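Local coordinates for protein flavodoxin (Aquifex aeolicus, PDB 2ARK) that binds FMN and probably serves as a low-potential electron donor to redox enzymes, at residues R73-D76 with D77-D81. Sequence-based numbering, arbitrary orientation.
Sequences RFFD and DVLGD
Asp77 N donates to Arg73 O over 2.8 Å, a regular i-to-i+4 bond in the last turns of helix 69-78, the crossover helix between parallel strands 55-61 and 90-97 of the flavodoxin fold. One residue on, the helix widens into a pi-type turn. Phe74 O receives Leu79 N at 3.0 Å, nearly straight on to the carbonyl (C=O...N 167°), and it also takes a weak bond from Val78 N, so two amides share one acceptor. Acidic side chains suit the outer side: Asp76 OD2 forms a salt bridge with Lys72, while Asp77 OD2 accepts a hydrogen bond from Trp69 NE1 of the second subunit. That same indole forms a cation-pi contact with Arg73, whose CG lies 3.9 Å from Asp77 OD2. Instead of pairing directly, the two charged residues meet a common partner across the subunit interface.

The apolar side chains run from the buried Phe74, Phe75 and Leu79 out to Val78 at the exposed edge. The Phe74 ring leaves the helix with CG anti to the backbone N (chi1 180°), which swings it toward the residues that follow. Val78 CB sits over one of its faces, 4.3 Å from the ring centroid in a CH-pi contact, and a beta-branched valine brings CG1 up to Phe74 CE1 as well. Leu79 CG approaches Phe74 CE2 obliquely at 3.7 Å. Replacing Phe74 with an alanine would probably leave Val78 CB and Leu79 CG without the ring they pack on and open a gap facing Val42 and Ala45. Phe75 turns instead toward Met114 and Leu115 of helix 104-117. Branched Leu79 can serve both rings: Leu79 CD2 reaches Phe74, while Leu79 CD1 rests 3.6 Å above the plane of the Phe75 ring, displaced toward the rim, beside Phe75 CD2 and CE2.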
ATOM      1  N   ARG A  73      11.257 -11.268  10.269  1.00 24.36           N
ATOM      2  CA  ARG A  73      11.442 -12.014  11.529  1.00 24.08           C
ATOM      3  C   ARG A  73      12.267 -11.216  12.544  1.00 25.31           C
ATOM      4  O   ARG A  73      12.004 -11.252  13.746  1.00 25.90           O
ATOM      5  CB  ARG A  73      12.082 -13.365  11.252  1.00 23.67           C
ATOM      6  CG  ARG A  73      12.375 -14.247  12.482  1.00 21.72           C
ATOM      7  CD  ARG A  73      13.740 -14.801  12.258  1.00 20.03           C
ATOM      8  NE  ARG A  73      13.710 -16.214  12.099  1.00 20.64           N
ATOM      9  CZ  ARG A  73      14.657 -16.971  11.549  1.00 19.43           C
ATOM     10  NH1 ARG A  73      14.432 -18.270  11.536  1.00 16.42           N
ATOM     11  NH2 ARG A  73      15.780 -16.474  10.996  1.00 16.91           N
ATOM     12  N   PHE A  74      13.251 -10.478  12.050  1.00 25.62           N
ATOM     13  CA  PHE A  74      14.045  -9.632  12.885  1.00 27.00           C
ATOM     14  C   PHE A  74      13.191  -8.561  13.592  1.00 28.03           C
ATOM     15  O   PHE A  74      13.335  -8.313  14.813  1.00 28.58           O
ATOM     16  CB  PHE A  74      15.158  -8.977  12.053  1.00 27.46           C
ATOM     17  CG  PHE A  74      16.037  -8.070  12.851  1.00 28.81           C
ATOM     18  CD1 PHE A  74      17.138  -8.587  13.549  1.00 29.22           C
ATOM     19  CD2 PHE A  74      15.756  -6.711  12.933  1.00 27.82           C
ATOM     20  CE1 PHE A  74      17.957  -7.751  14.321  1.00 28.00           C
ATOM     21  CE2 PHE A  74      16.563  -5.874  13.697  1.00 31.12           C
ATOM     22  CZ  PHE A  74      17.666  -6.395  14.396  1.00 28.33           C
ATOM     23  N   PHE A  75      12.322  -7.920  12.822  1.00 28.15           N
ATOM     24  CA  PHE A  75      11.412  -6.952  13.380  1.00 28.86           C
ATOM     25  C   PHE A  75      10.384  -7.566  14.303  1.00 29.38           C
ATOM     26  O   PHE A  75      10.136  -7.031  15.363  1.00 30.16           O
ATOM     27  CB  PHE A  75      10.785  -6.086  12.273  1.00 29.23           C
ATOM     28  CG  PHE A  75      11.686  -4.977  11.835  1.00 28.08           C
ATOM     29  CD1 PHE A  75      12.770  -5.238  11.014  1.00 27.60           C
ATOM     30  CD2 PHE A  75      11.497  -3.690  12.301  1.00 28.51           C
ATOM     31  CE1 PHE A  75      13.651  -4.222  10.645  1.00 29.07           C
ATOM     32  CE2 PHE A  75      12.366  -2.662  11.943  1.00 28.63           C
ATOM     33  CZ  PHE A  75      13.445  -2.922  11.116  1.00 29.28           C
ATOM     34  N   ASP A  76       9.806  -8.696  13.916  1.00 30.62           N
ATOM     35  CA  ASP A  76       8.733  -9.297  14.692  1.00 31.84           C
ATOM     36  C   ASP A  76       9.291  -9.825  15.972  1.00 31.97           C
ATOM     37  O   ASP A  76       8.686  -9.622  17.009  1.00 32.03           O
ATOM     38  CB  ASP A  76       8.028 -10.463  13.958  1.00 32.68           C
ATOM     39  CG  ASP A  76       7.128 -10.002  12.816  1.00 35.28           C
ATOM     40  OD1 ASP A  76       6.622  -8.856  12.889  1.00 38.88           O
ATOM     41  OD2 ASP A  76       6.919 -10.803  11.855  1.00 35.92           O
ATOM     42  N   ASP A  77      10.435 -10.508  15.894  1.00 32.09           N
ATOM     43  CA  ASP A  77      10.887 -11.353  16.993  1.00 32.87           C
ATOM     44  C   ASP A  77      12.043 -10.804  17.802  1.00 32.83           C
ATOM     45  O   ASP A  77      12.085 -10.998  19.017  1.00 33.62           O
ATOM     46  CB  ASP A  77      11.219 -12.773  16.506  1.00 33.08           C
ATOM     47  CG  ASP A  77       9.970 -13.581  16.099  1.00 35.48           C
ATOM     48  OD1 ASP A  77       8.805 -13.098  16.234  1.00 37.17           O
ATOM     49  OD2 ASP A  77      10.163 -14.734  15.645  1.00 38.90           O
ATOM     50  N   VAL A  78      12.994 -10.151  17.140  1.00 32.55           N
ATOM     51  CA  VAL A  78      14.128  -9.534  17.845  1.00 32.03           C
ATOM     52  C   VAL A  78      13.727  -8.168  18.415  1.00 31.93           C
ATOM     53  O   VAL A  78      13.907  -7.931  19.599  1.00 31.97           O
ATOM     54  CB  VAL A  78      15.428  -9.464  16.961  1.00 32.23           C
ATOM     55  CG1 VAL A  78      16.540  -8.695  17.660  1.00 30.62           C
ATOM     56  CG2 VAL A  78      15.912 -10.883  16.620  1.00 30.48           C
ATOM     57  N   LEU A  79      13.152  -7.294  17.587  1.00 31.65           N
ATOM     58  CA  LEU A  79      12.721  -5.975  18.051  1.00 31.31           C
ATOM     59  C   LEU A  79      11.384  -5.963  18.783  1.00 31.25           C
ATOM     60  O   LEU A  79      11.005  -4.955  19.365  1.00 30.99           O
ATOM     61  CB  LEU A  79      12.684  -4.980  16.906  1.00 31.51           C
ATOM     62  CG  LEU A  79      13.967  -4.717  16.134  1.00 31.29           C
ATOM     63  CD1 LEU A  79      13.708  -3.499  15.327  1.00 31.67           C
ATOM     64  CD2 LEU A  79      15.197  -4.502  17.072  1.00 29.99           C
ATOM     65  N   GLY A  80      10.688  -7.085  18.775  1.00 31.39           N
ATOM     66  CA  GLY A  80       9.368  -7.174  19.391  1.00 32.06           C
ATOM     67  C   GLY A  80       9.250  -6.719  20.838  1.00 32.39           C
ATOM     68  O   GLY A  80       8.199  -6.209  21.233  1.00 32.45           O
ATOM     69  N   ASP A  81      10.308  -6.913  21.633  1.00 32.69           N
ATOM     70  CA  ASP A  81      10.332  -6.441  23.029  1.00 33.08           C
ATOM     71  C   ASP A  81      10.521  -4.942  23.145  1.00 31.58           C
ATOM     72  O   ASP A  81      10.083  -4.343  24.096  1.00 31.98           O
ATOM     73  CB  ASP A  81      11.401  -7.173  23.866  1.00 34.04           C
ATOM     74  CG  ASP A  81      10.901  -8.527  24.418  1.00 37.66           C
ATOM     75  OD1 ASP A  81      11.745  -9.382  24.797  1.00 42.49           O
ATOM     76  OD2 ASP A  81       9.664  -8.749  24.482  1.00 40.89           O
TER